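PDB 3NHI: long form salivary protein D7L1 from Anopheles stephensi, which binds and sequesters cysteinyl leukotrienes and thromboxane A2 analogues, modulating the blood feeding of female mosquitoes on vertebrate hosts. Local coordinates for residues K4-E9 and P75-A80; N67-D72 and K97-A102; S170-G175 and N291-F296; V211-L216 and D259-R264. All blocks are in the same frame, centred on the assembly; numbering follows the deposited sequence.

Contact 1: K4-E9 and P75-A80; sequences KALDAE and PVQYQA
The carbonyl oxygen of L6 is gripped from two directions: it accepts a bond from the amide of Q77, with L6 O and Q77 NE2 3.0 Å apart, and another from the ring nitrogen NE2 of H132. The same glutamine amide returns a bond to the same residue, its OE1 taking the backbone N-H of L6 (Q77 OE1 to L6 N 2.9 Å). Both bonds run nearly straight, at 163° and 166° at the hydrogen, and each carbonyl is met in its own plane on a lone pair. A side-chain amide thus reads the N-H and C=O of one extended residue as a neighbouring strand would, here from a helix. Q77 reaches that position because its chain, bent at chi2 (68°), turns the amide toward the N-terminal arm. In the all-helical odorant-binding fold this pins the arm leading into helix 8-22 against helix 73-85, with the side chain of Q77 about 9 Å from the bound hydroxyeicosatetraenoic acid. Q77 NE2 also donates to the carbonyl of L130, so both ends of the amide are used and its flip is fixed. Beside the amide, A5 points its methyl at the helix, where A5 CB meets A80 CB at 3.5 Å, tighter than usual for two carbons. The alpha carbon of A5 lies beside the same glutamine oxygen, with A5 CA and Q77 OE1 3.4 Å apart.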
loop_
_atom_site.group_PDB
_atom_site.type_symbol
_atom_site.label_atom_id
_atom_site.label_comp_id
_atom_site.label_asym_id
_atom_site.label_seq_id
_atom_site.Cartn_x
_atom_site.Cartn_y
_atom_site.Cartn_z
ATOM N N LYS A 4 -9.615 4.127 12.752
ATOM C CA LYS A 4 -8.243 4.636 12.849
ATOM C C LYS A 4 -7.833 5.433 11.604
ATOM O O LYS A 4 -7.893 4.935 10.478
ATOM C CB LYS A 4 -7.258 3.485 13.095
ATOM C CG LYS A 4 -5.882 3.949 13.561
ATOM C CD LYS A 4 -4.938 2.772 13.800
ATOM C CE LYS A 4 -3.603 3.219 14.386
ATOM N NZ LYS A 4 -2.858 4.192 13.530
ATOM N N ALA A 5 -7.391 6.665 11.833
ATOM C CA ALA A 5 -6.888 7.525 10.760
ATOM C C ALA A 5 -5.684 6.930 10.042
ATOM O O ALA A 5 -4.905 6.152 10.613
ATOM C CB ALA A 5 -6.545 8.889 11.296
ATOM N N LEU A 6 -5.547 7.299 8.776
ATOM C CA LEU A 6 -4.482 6.784 7.916
ATOM C C LEU A 6 -3.281 7.719 7.887
ATOM O O LEU A 6 -3.433 8.940 7.726
ATOM C CB LEU A 6 -5.011 6.565 6.494
ATOM C CG LEU A 6 -6.201 5.590 6.413
ATOM C CD1 LEU A 6 -6.774 5.480 5.001
ATOM C CD2 LEU A 6 -5.868 4.201 7.008
ATOM N N ASP A 7 -2.099 7.136 8.047
ATOM C CA ASP A 7 -0.870 7.911 7.971
ATOM C C ASP A 7 -0.402 8.129 6.530
ATOM O O ASP A 7 -1.049 7.678 5.588
ATOM C CB ASP A 7 0.216 7.319 8.889
ATOM C CG ASP A 7 0.827 6.026 8.363
ATOM O OD1 ASP A 7 0.890 5.809 7.133
ATOM O OD2 ASP A 7 1.304 5.229 9.203
ATOM N N ALA A 8 0.715 8.830 6.358
ATOM C CA ALA A 8 1.154 9.160 4.998
ATOM C C ALA A 8 1.504 7.944 4.142
ATOM O O ALA A 8 1.214 7.936 2.932
ATOM C CB ALA A 8 2.319 10.142 5.040
ATOM N N GLU A 9 2.128 6.934 4.745
ATOM C CA GLU A 9 2.457 5.719 4.012
ATOM C C GLU A 9 1.187 4.958 3.623
ATOM O O GLU A 9 1.094 4.411 2.521
ATOM C CB GLU A 9 3.391 4.813 4.822
ATOM C CG GLU A 9 3.741 3.479 4.131
ATOM C CD GLU A 9 2.665 2.395 4.252
ATOM O OE1 GLU A 9 1.913 2.360 5.250
ATOM O OE2 GLU A 9 2.598 1.540 3.342
ATOM N N PRO A 75 -13.782 13.878 10.122
ATOM C CA PRO A 75 -13.219 14.588 11.273
ATOM C C PRO A 75 -12.177 13.771 12.052
ATOM O O PRO A 75 -11.262 14.358 12.623
ATOM C CB PRO A 75 -14.454 14.888 12.136
ATOM C CG PRO A 75 -15.561 14.992 11.134
ATOM C CD PRO A 75 -15.260 13.886 10.149
ATOM N N VAL A 76 -12.296 12.443 12.068
ATOM C CA VAL A 76 -11.298 11.605 12.740
ATOM C C VAL A 76 -9.950 11.713 12.014
ATOM O O VAL A 76 -8.902 11.885 12.644
ATOM C CB VAL A 76 -11.766 10.135 12.847
ATOM C CG1 VAL A 76 -10.670 9.246 13.415
ATOM C CG2 VAL A 76 -13.035 10.025 13.699
ATOM N N GLN A 77 -9.987 11.617 10.684
ATOM C CA GLN A 77 -8.790 11.769 9.870
ATOM C C GLN A 77 -8.153 13.133 10.114
ATOM O O GLN A 77 -6.939 13.237 10.293
ATOM C CB GLN A 77 -9.132 11.605 8.387
ATOM C CG GLN A 77 -7.922 11.703 7.455
ATOM C CD GLN A 77 -6.944 10.535 7.584
ATOM O OE1 GLN A 77 -7.292 9.452 8.047
ATOM N NE2 GLN A 77 -5.712 10.758 7.156
ATOM N N TYR A 78 -8.982 14.171 10.109
ATOM C CA TYR A 78 -8.520 15.519 10.421
ATOM C C TYR A 78 -7.862 15.623 11.791
ATOM O O TYR A 78 -6.746 16.135 11.910
ATOM C CB TYR A 78 -9.692 16.500 10.338
ATOM C CG TYR A 78 -9.409 17.867 10.937
ATOM C CD1 TYR A 78 -8.384 18.669 10.436
ATOM C CD2 TYR A 78 -10.185 18.364 11.982
ATOM C CE1 TYR A 78 -8.126 19.926 10.970
ATOM C CE2 TYR A 78 -9.935 19.634 12.525
ATOM C CZ TYR A 78 -8.906 20.397 12.006
ATOM O OH TYR A 78 -8.651 21.649 12.521
ATOM N N GLN A 79 -8.548 15.154 12.824
ATOM C CA GLN A 79 -8.063 15.328 14.196
ATOM C C GLN A 79 -6.710 14.673 14.425
ATOM O O GLN A 79 -5.899 15.186 15.192
ATOM C CB GLN A 79 -9.073 14.765 15.195
ATOM C CG GLN A 79 -10.332 15.593 15.320
ATOM C CD GLN A 79 -10.115 16.901 16.046
ATOM O OE1 GLN A 79 -9.270 16.995 16.937
ATOM N NE2 GLN A 79 -10.892 17.915 15.681
ATOM N N ALA A 80 -6.459 13.557 13.751
ATOM C CA ALA A 80 -5.222 12.804 13.971
ATOM C C ALA A 80 -3.956 13.569 13.557
ATOM O O ALA A 80 -2.872 13.300 14.082
ATOM C CB ALA A 80 -5.296 11.472 13.254
#

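Contact 2: N67-D72 and K97-A102; sequences NAFKSD and KALAAA
The chain from F69 to S71, leaving a short strand, passes the C-terminal end of helix 89-101, and the backbones come nearest at S71 and A100, whose CA atoms are 5.4 Å apart. F69 carries much of the packing. Two apolar groups meet its ring from the same side, L99 CD2 near F69 CD1 (3.9 Å) and, just past the helix end, A102 CB near F69 CD2 (3.7 Å). Both approaches to the ring are oblique. The side chains of F69 and L99 cross at about a right angle, and in F69 the CG lies anti to the carbonyl carbon (chi1 -71°), which turns the ring toward the helix end, across the leucine side chain. The CB of F69 also rests near the last turn's backbone, 3.9 Å from L99 O. Further along, S71 meets the helix mainly through its CB: S71 CB sits 3.8 Å from A100 N and 4.0 Å from A100 CB. The hydroxyl makes a weak bond to its neighbour's carboxylate, S71 OG to D72 OD1. F69 also touches L112 and A115 of helix 109-130, and L99 touches Y116 there. The arrangement is that of a beta hairpin, strands 62-63 and 68-69 with a G1 bulge at N67 and A68, laid by its outgoing strand on the helices of an odorant-binding-type domain.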
loop_
_atom_site.group_PDB
_atom_site.type_symbol
_atom_site.label_atom_id
_atom_site.label_comp_id
_atom_site.label_asym_id
_atom_site.label_seq_id
_atom_site.Cartn_x
_atom_site.Cartn_y
_atom_site.Cartn_z
ATOM N N ASN A 67 -21.957 -0.356 2.028
ATOM C CA ASN A 67 -22.286 0.445 0.850
ATOM C C ASN A 67 -22.650 1.872 1.258
ATOM O O ASN A 67 -23.717 2.386 0.928
ATOM C CB ASN A 67 -23.398 -0.209 0.011
ATOM C CG ASN A 67 -23.671 0.545 -1.283
ATOM O OD1 ASN A 67 -22.758 1.122 -1.888
ATOM N ND2 ASN A 67 -24.931 0.558 -1.709
ATOM N N ALA A 68 -21.738 2.508 1.985
ATOM C CA ALA A 68 -22.016 3.801 2.596
ATOM C C ALA A 68 -20.782 4.687 2.569
ATOM O O ALA A 68 -19.663 4.203 2.738
ATOM C CB ALA A 68 -22.489 3.614 4.037
ATOM N N PHE A 69 -21.008 5.984 2.358
ATOM C CA PHE A 69 -20.012 7.008 2.636
ATOM C C PHE A 69 -19.968 7.224 4.143
ATOM O O PHE A 69 -21.005 7.368 4.799
ATOM C CB PHE A 69 -20.353 8.314 1.909
ATOM C CG PHE A 69 -20.153 8.249 0.416
ATOM C CD1 PHE A 69 -18.873 8.289 -0.129
ATOM C CD2 PHE A 69 -21.241 8.160 -0.444
ATOM C CE1 PHE A 69 -18.673 8.228 -1.506
ATOM C CE2 PHE A 69 -21.054 8.111 -1.824
ATOM C CZ PHE A 69 -19.767 8.142 -2.354
ATOM N N LYS A 70 -18.763 7.207 4.691
ATOM C CA LYS A 70 -18.570 7.253 6.130
ATOM C C LYS A 70 -18.177 8.655 6.577
ATOM O O LYS A 70 -17.009 8.939 6.888
ATOM C CB LYS A 70 -17.533 6.205 6.535
ATOM C CG LYS A 70 -17.915 4.782 6.115
ATOM C CD LYS A 70 -19.159 4.292 6.850
ATOM C CE LYS A 70 -18.854 4.042 8.318
ATOM N NZ LYS A 70 -20.062 3.620 9.088
ATOM N N SER A 71 -19.170 9.538 6.621
ATOM C CA SER A 71 -18.946 10.968 6.856
ATOM C C SER A 71 -18.179 11.266 8.143
ATOM O O SER A 71 -17.339 12.170 8.173
ATOM C CB SER A 71 -20.277 11.735 6.862
ATOM O OG SER A 71 -21.080 11.415 7.995
ATOM N N ASP A 72 -18.450 10.507 9.199
ATOM C CA ASP A 72 -17.855 10.813 10.492
ATOM C C ASP A 72 -16.374 10.464 10.581
ATOM O O ASP A 72 -15.685 10.884 11.511
ATOM C CB ASP A 72 -18.638 10.154 11.635
ATOM C CG ASP A 72 -19.998 10.809 11.895
ATOM O OD1 ASP A 72 -20.399 11.769 11.204
ATOM O OD2 ASP A 72 -20.677 10.332 12.817
ATOM N N LYS A 97 -20.212 17.112 6.010
ATOM C CA LYS A 97 -21.618 17.304 5.693
ATOM C C LYS A 97 -21.931 17.011 4.228
ATOM O O LYS A 97 -22.922 16.357 3.934
ATOM C CB LYS A 97 -22.089 18.694 6.125
ATOM C CG LYS A 97 -22.261 18.763 7.652
ATOM C CD LYS A 97 -22.298 20.187 8.209
ATOM C CE LYS A 97 -23.572 20.918 7.843
ATOM N NZ LYS A 97 -23.590 22.222 8.579
ATOM N N ALA A 98 -21.058 17.448 3.316
ATOM C CA ALA A 98 -21.224 17.127 1.900
ATOM C C ALA A 98 -21.209 15.616 1.657
ATOM O O ALA A 98 -21.989 15.096 0.848
ATOM C CB ALA A 98 -20.160 17.829 1.057
ATOM N N LEU A 99 -20.341 14.901 2.374
ATOM C CA LEU A 99 -20.327 13.434 2.290
ATOM C C LEU A 99 -21.593 12.784 2.847
ATOM O O LEU A 99 -22.073 11.767 2.318
ATOM C CB LEU A 99 -19.100 12.861 2.992
ATOM C CG LEU A 99 -17.842 12.928 2.132
ATOM C CD1 LEU A 99 -16.632 12.699 2.986
ATOM C CD2 LEU A 99 -17.905 11.880 1.011
ATOM N N ALA A 100 -22.128 13.360 3.918
ATOM C CA ALA A 100 -23.373 12.866 4.493
ATOM C C ALA A 100 -24.557 13.006 3.529
ATOM O O ALA A 100 -25.526 12.246 3.617
ATOM C CB ALA A 100 -23.674 13.546 5.833
ATOM N N ALA A 101 -24.483 13.973 2.615
ATOM C CA ALA A 101 -25.545 14.166 1.621
ATOM C C ALA A 101 -25.429 13.208 0.443
ATOM O O ALA A 101 -26.392 13.020 -0.298
ATOM C CB ALA A 101 -25.529 15.594 1.107
ATOM N N ALA A 102 -24.247 12.622 0.267
ATOM C CA ALA A 102 -23.952 11.842 -0.930
ATOM C C ALA A 102 -24.685 10.504 -0.922
ATOM O O ALA A 102 -24.764 9.835 0.114
ATOM C CB ALA A 102 -22.452 11.638 -1.067
#

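Contact 3: S170-G175 and N291-F296; sequences SEWKNG and NTTVHF
The imidazole of H295 carries the alpha carbon of G175 on one face, while a water lies in plane at its edge. G175 CA stands 3.5 Å from the centroid of the H295 ring and 10° off the normal, a CH-pi contact of close to textbook geometry. It joins the C-terminal tail to two consecutive type I turns, S170 to K173 and W172 to G175, in the loop before helix 184-196 of the PBP/GOBP family region. G175, at backbone angles of 126°/145° that are favourable mainly for glycine, presents its bare alpha carbon to the ring. The carbonyl of N174 approaches the ring obliquely, with N174 O 3.0 Å from H295 CD2.

Deeper in, the T293 methyl packs obliquely on the indole of W172, whose ring also meets W164. The hydroxyl of T293 turns elsewhere, to E262 and R176. Each segment also has an ST turn, S170 OG accepting from W172 N and T292 OG1 from V294 N. A water links the two segments through weak bonds to N174 O and F296 O. The backbone carbonyl of T293 faces the glycine, with T293 O 3.5 Å from G175 CA in a CA-H...O contact.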
loop_
_atom_site.group_PDB
_atom_site.type_symbol
_atom_site.label_atom_id
_atom_site.label_comp_id
_atom_site.label_asym_id
_atom_site.label_seq_id
_atom_site.Cartn_x
_atom_site.Cartn_y
_atom_site.Cartn_z
ATOM N N SER A 170 22.060 -7.795 13.788
ATOM C CA SER A 170 21.068 -8.222 12.808
ATOM C C SER A 170 21.545 -9.439 12.025
ATOM O O SER A 170 22.716 -9.538 11.641
ATOM C CB SER A 170 20.736 -7.093 11.840
ATOM O OG SER A 170 19.905 -7.576 10.798
ATOM N N GLU A 171 20.616 -10.358 11.783
ATOM C CA GLU A 171 20.885 -11.521 10.943
ATOM C C GLU A 171 21.130 -11.100 9.497
ATOM O O GLU A 171 21.648 -11.872 8.701
ATOM C CB GLU A 171 19.735 -12.524 11.028
ATOM C CG GLU A 171 19.640 -13.177 12.403
ATOM C CD GLU A 171 18.444 -14.094 12.570
ATOM O OE1 GLU A 171 18.146 -14.419 13.733
ATOM O OE2 GLU A 171 17.819 -14.499 11.563
ATOM N N TRP A 172 20.750 -9.865 9.170
ATOM C CA TRP A 172 20.867 -9.345 7.820
ATOM C C TRP A 172 21.951 -8.268 7.701
ATOM O O TRP A 172 21.984 -7.518 6.720
ATOM C CB TRP A 172 19.511 -8.798 7.358
ATOM C CG TRP A 172 18.380 -9.799 7.389
ATOM C CD1 TRP A 172 18.478 -11.165 7.441
ATOM C CD2 TRP A 172 16.981 -9.499 7.324
ATOM N NE1 TRP A 172 17.219 -11.731 7.439
ATOM C CE2 TRP A 172 16.285 -10.729 7.366
ATOM C CE3 TRP A 172 16.244 -8.307 7.243
ATOM C CZ2 TRP A 172 14.885 -10.798 7.322
ATOM C CZ3 TRP A 172 14.861 -8.380 7.208
ATOM C CH2 TRP A 172 14.198 -9.615 7.243
ATOM N N LYS A 173 22.853 -8.234 8.681
ATOM C CA LYS A 173 23.933 -7.237 8.736
ATOM C C LYS A 173 24.768 -7.110 7.459
ATOM O O LYS A 173 25.099 -5.996 7.041
ATOM C CB LYS A 173 24.849 -7.488 9.945
ATOM C CG LYS A 173 25.988 -6.471 10.118
ATOM C CD LYS A 173 25.466 -5.098 10.535
ATOM C CE LYS A 173 26.601 -4.140 10.879
ATOM N NZ LYS A 173 27.176 -4.406 12.231
ATOM N N ASN A 174 25.113 -8.238 6.851
ATOM C CA ASN A 174 25.863 -8.224 5.587
ATOM C C ASN A 174 24.965 -8.171 4.337
ATOM O O ASN A 174 25.458 -8.224 3.207
ATOM C CB ASN A 174 26.819 -9.421 5.531
ATOM C CG ASN A 174 27.919 -9.352 6.590
ATOM O OD1 ASN A 174 28.381 -8.271 6.963
ATOM N ND2 ASN A 174 28.348 -10.516 7.070
ATOM N N GLY A 175 23.656 -8.046 4.557
ATOM C CA GLY A 175 22.637 -8.127 3.508
ATOM C C GLY A 175 21.617 -9.175 3.923
ATOM O O GLY A 175 21.965 -10.173 4.554
ATOM N N ASN A 291 17.193 2.728 0.207
ATOM C CA ASN A 291 17.443 2.257 1.559
ATOM C C ASN A 291 16.804 0.877 1.735
ATOM O O ASN A 291 15.669 0.742 2.194
ATOM C CB ASN A 291 16.928 3.280 2.578
ATOM C CG ASN A 291 17.166 2.858 4.024
ATOM O OD1 ASN A 291 17.899 1.917 4.308
ATOM N ND2 ASN A 291 16.528 3.568 4.945
ATOM N N THR A 292 17.560 -0.147 1.352
ATOM C CA THR A 292 17.065 -1.525 1.322
ATOM C C THR A 292 18.024 -2.463 2.054
ATOM O O THR A 292 19.050 -2.035 2.595
ATOM C CB THR A 292 16.920 -2.053 -0.119
ATOM O OG1 THR A 292 18.228 -2.230 -0.674
ATOM C CG2 THR A 292 16.117 -1.099 -0.976
ATOM N N THR A 293 17.693 -3.752 2.048
ATOM C CA THR A 293 18.494 -4.764 2.727
ATOM C C THR A 293 19.396 -5.523 1.756
ATOM O O THR A 293 19.890 -6.599 2.076
ATOM C CB THR A 293 17.609 -5.763 3.510
ATOM O OG1 THR A 293 16.727 -6.443 2.610
ATOM C CG2 THR A 293 16.805 -5.062 4.592
ATOM N N VAL A 294 19.631 -4.935 0.588
ATOM C CA VAL A 294 20.439 -5.557 -0.470
ATOM C C VAL A 294 21.915 -5.698 -0.072
ATOM O O VAL A 294 22.418 -4.941 0.763
ATOM C CB VAL A 294 20.283 -4.773 -1.813
ATOM C CG1 VAL A 294 21.081 -3.468 -1.799
ATOM C CG2 VAL A 294 20.665 -5.643 -3.019
ATOM N N HIS A 295 22.582 -6.681 -0.674
ATOM C CA HIS A 295 24.023 -6.879 -0.527
ATOM C C HIS A 295 24.798 -5.910 -1.413
ATOM O O HIS A 295 24.515 -5.779 -2.608
ATOM C CB HIS A 295 24.416 -8.309 -0.901
ATOM C CG HIS A 295 23.916 -9.347 0.053
ATOM N ND1 HIS A 295 22.595 -9.738 0.104
ATOM C CD2 HIS A 295 24.567 -10.093 0.979
ATOM C CE1 HIS A 295 22.452 -10.675 1.024
ATOM N NE2 HIS A 295 23.633 -10.905 1.573
ATOM N N PHE A 296 25.778 -5.243 -0.815
ATOM C CA PHE A 296 26.661 -4.327 -1.540
ATOM C C PHE A 296 28.044 -4.931 -1.770
ATOM O O PHE A 296 28.356 -6.015 -1.264
ATOM C CB PHE A 296 26.784 -3.006 -0.780
ATOM C CG PHE A 296 25.533 -2.179 -0.794
ATOM C CD1 PHE A 296 24.611 -2.259 0.248
ATOM C CD2 PHE A 296 25.273 -1.311 -1.850
ATOM C CE1 PHE A 296 23.455 -1.486 0.239
ATOM C CE2 PHE A 296 24.115 -0.538 -1.869
ATOM C CZ PHE A 296 23.206 -0.623 -0.828
HETATM O O HOH W 1 27.442 -8.896 0.496
#

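Contact 4: V211-L216 and D259-R264; sequences VRDFNL and DFHELR
D213 leaves its helix with CG anti to the carbonyl carbon (chi1 -82°), which carries the carboxylate from CB across to two side chains of helix 251-266. Beyond CG, the branches divide the work. OD2 accepts from H261 on its syn lone pair, the side of the other oxygen, with H261 ND1 2.7 Å from D213 OD2; it takes a second bond from the hydroxyl of Y199. OD1 forms a salt bridge with R264, R264 NH2 standing 2.8 Å from D213 OD1. That donor comes from above the carboxylate, 63° out of its plane, although the acceptor lies close to the guanidinium plane. OD2 meets the histidine at the ring edge, tilted slightly from its plane, and the carboxylate and imidazole planes are 78° apart. R264 NH2 also sits over one face of the H261 ring, and it donates to a water that bonds in turn to the carbonyl of D213. L216 lays its CD1 over one face of the guanidinium, 3.6 Å from R264 CZ. R212 comes near the same guanidinium, its NH1 4.3 Å from R264 NH1; its charge probably is offset by salt bridges to E20 and D21. The segments of the two helices cross almost perpendicularly, their axes 10.3 Å apart at closest, with helix 223-231 packed against V211 and F214 and helix 280-288 against F260.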
loop_
_atom_site.group_PDB
_atom_site.type_symbol
_atom_site.label_atom_id
_atom_site.label_comp_id
_atom_site.label_asym_id
_atom_site.label_seq_id
_atom_site.Cartn_x
_atom_site.Cartn_y
_atom_site.Cartn_z
ATOM N N VAL A 211 -0.041 -14.417 -4.294
ATOM C CA VAL A 211 -0.152 -14.824 -5.693
ATOM C C VAL A 211 0.180 -13.657 -6.624
ATOM O O VAL A 211 0.896 -13.852 -7.609
ATOM C CB VAL A 211 -1.542 -15.412 -6.005
ATOM C CG1 VAL A 211 -1.747 -15.604 -7.506
ATOM C CG2 VAL A 211 -1.713 -16.746 -5.274
ATOM N N ARG A 212 -0.306 -12.451 -6.309
ATOM C CA ARG A 212 -0.047 -11.270 -7.145
ATOM C C ARG A 212 1.456 -11.049 -7.338
ATOM O O ARG A 212 1.902 -10.708 -8.435
ATOM C CB ARG A 212 -0.694 -10.027 -6.541
ATOM C CG ARG A 212 -0.651 -8.792 -7.431
ATOM C CD ARG A 212 -1.386 -7.672 -6.721
ATOM N NE ARG A 212 -1.575 -6.474 -7.544
ATOM C CZ ARG A 212 -0.771 -5.419 -7.519
ATOM N NH1 ARG A 212 0.312 -5.419 -6.757
ATOM N NH2 ARG A 212 -1.042 -4.365 -8.270
ATOM N N ASP A 213 2.234 -11.288 -6.285
ATOM C CA ASP A 213 3.684 -11.128 -6.377
ATOM C C ASP A 213 4.347 -12.141 -7.311
ATOM O O ASP A 213 5.348 -11.821 -7.967
ATOM C CB ASP A 213 4.325 -11.182 -4.990
ATOM C CG ASP A 213 4.250 -9.858 -4.255
ATOM O OD1 ASP A 213 3.690 -8.890 -4.799
ATOM O OD2 ASP A 213 4.794 -9.784 -3.139
ATOM N N PHE A 214 3.808 -13.362 -7.371
ATOM C CA PHE A 214 4.277 -14.341 -8.355
ATOM C C PHE A 214 3.845 -13.957 -9.773
ATOM O O PHE A 214 4.610 -14.127 -10.730
ATOM C CB PHE A 214 3.799 -15.753 -7.997
ATOM C CG PHE A 214 4.555 -16.378 -6.862
ATOM C CD1 PHE A 214 4.280 -16.029 -5.539
ATOM C CD2 PHE A 214 5.548 -17.316 -7.112
ATOM C CE1 PHE A 214 4.985 -16.620 -4.485
ATOM C CE2 PHE A 214 6.248 -17.916 -6.067
ATOM C CZ PHE A 214 5.967 -17.561 -4.751
ATOM N N ASN A 215 2.636 -13.412 -9.909
ATOM C CA ASN A 215 2.172 -12.928 -11.215
ATOM C C ASN A 215 3.084 -11.821 -11.715
ATOM O O ASN A 215 3.419 -11.777 -12.898
ATOM C CB ASN A 215 0.726 -12.439 -11.138
ATOM C CG ASN A 215 -0.255 -13.567 -10.887
ATOM O OD1 ASN A 215 0.071 -14.747 -11.037
ATOM N ND2 ASN A 215 -1.476 -13.199 -10.529
ATOM N N LEU A 216 3.526 -10.958 -10.798
ATOM C CA LEU A 216 4.367 -9.814 -11.147
ATOM C C LEU A 216 5.785 -10.179 -11.595
ATOM O O LEU A 216 6.453 -9.364 -12.235
ATOM C CB LEU A 216 4.397 -8.792 -10.002
ATOM C CG LEU A 216 3.151 -7.901 -9.922
ATOM C CD1 LEU A 216 3.110 -7.190 -8.576
ATOM C CD2 LEU A 216 3.103 -6.887 -11.060
ATOM N N ASP A 259 11.897 -10.415 -3.218
ATOM C CA ASP A 259 12.929 -9.413 -3.497
ATOM C C ASP A 259 12.369 -8.303 -4.384
ATOM O O ASP A 259 12.639 -7.121 -4.148
ATOM C CB ASP A 259 14.153 -10.033 -4.196
ATOM C CG ASP A 259 14.942 -10.988 -3.314
ATOM O OD1 ASP A 259 14.743 -11.014 -2.083
ATOM O OD2 ASP A 259 15.812 -11.694 -3.872
ATOM N N PHE A 260 11.570 -8.665 -5.386
ATOM C CA PHE A 260 10.964 -7.639 -6.249
ATOM C C PHE A 260 10.022 -6.762 -5.428
ATOM O O PHE A 260 10.018 -5.538 -5.584
ATOM C CB PHE A 260 10.245 -8.277 -7.441
ATOM C CG PHE A 260 9.738 -7.287 -8.462
ATOM C CD1 PHE A 260 10.491 -6.169 -8.826
ATOM C CD2 PHE A 260 8.531 -7.510 -9.095
ATOM C CE1 PHE A 260 10.030 -5.274 -9.802
ATOM C CE2 PHE A 260 8.059 -6.628 -10.073
ATOM C CZ PHE A 260 8.815 -5.512 -10.431
ATOM N N HIS A 261 9.246 -7.381 -4.532
ATOM C CA HIS A 261 8.389 -6.574 -3.673
ATOM C C HIS A 261 9.208 -5.721 -2.699
ATOM O O HIS A 261 8.806 -4.595 -2.389
ATOM C CB HIS A 261 7.322 -7.399 -2.956
ATOM C CG HIS A 261 6.092 -6.612 -2.599
ATOM N ND1 HIS A 261 4.887 -7.220 -2.326
ATOM C CD2 HIS A 261 5.868 -5.277 -2.499
ATOM C CE1 HIS A 261 3.981 -6.298 -2.045
ATOM N NE2 HIS A 261 4.549 -5.110 -2.145
ATOM N N GLU A 262 10.367 -6.204 -2.252
ATOM C CA GLU A 262 11.216 -5.310 -1.459
ATOM C C GLU A 262 11.503 -4.003 -2.217
ATOM O O GLU A 262 11.301 -2.904 -1.681
ATOM C CB GLU A 262 12.527 -5.950 -0.999
ATOM C CG GLU A 262 13.268 -4.929 -0.147
ATOM C CD GLU A 262 14.570 -5.383 0.467
ATOM O OE1 GLU A 262 15.062 -6.488 0.155
ATOM O OE2 GLU A 262 15.118 -4.590 1.261
ATOM N N LEU A 263 11.940 -4.134 -3.468
ATOM C CA LEU A 263 12.184 -2.963 -4.297
ATOM C C LEU A 263 10.951 -2.076 -4.422
ATOM O O LEU A 263 11.021 -0.863 -4.210
ATOM C CB LEU A 263 12.670 -3.392 -5.686
ATOM C CG LEU A 263 12.810 -2.289 -6.735
ATOM C CD1 LEU A 263 13.736 -1.146 -6.272
ATOM C CD2 LEU A 263 13.303 -2.919 -8.012
ATOM N N ARG A 264 9.825 -2.691 -4.760
ATOM C CA ARG A 264 8.580 -1.959 -4.942
ATOM C C ARG A 264 8.118 -1.292 -3.648
ATOM O O ARG A 264 7.489 -0.230 -3.687
ATOM C CB ARG A 264 7.503 -2.888 -5.502
ATOM C CG ARG A 264 7.802 -3.295 -6.936
ATOM C CD ARG A 264 6.678 -4.040 -7.603
ATOM N NE ARG A 264 6.501 -5.382 -7.074
ATOM C CZ ARG A 264 5.493 -5.784 -6.292
ATOM N NH1 ARG A 264 4.540 -4.960 -5.885
ATOM N NH2 ARG A 264 5.455 -7.039 -5.899
HETATM O O HOH W 2 6.794 -9.471 -6.829
#

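Contacts 1 and 4 are buried, contact 2 lies at the surface and contact 3 is intermediate. Contacts 1 and 2 lie on the same side of the chain's centre, about 17 Å apart between centres; segments 67-72 and 75-80 adjoin, and the two contacts' segments alternate along the chain. Contacts 3 and 4 touch directly: E262 of contact 4 probably hydrogen-bonds T293 of contact 3 (T293 OG1 to E262 OE2 2.8 Å). The two buried contacts use directed polar bonds, amide to backbone in contact 1 and a carboxylate shared by a histidine and an arginine in contact 4; contact 2 is apolar, and contact 3 relies on a CH-pi contact and packing, with only a weak water link.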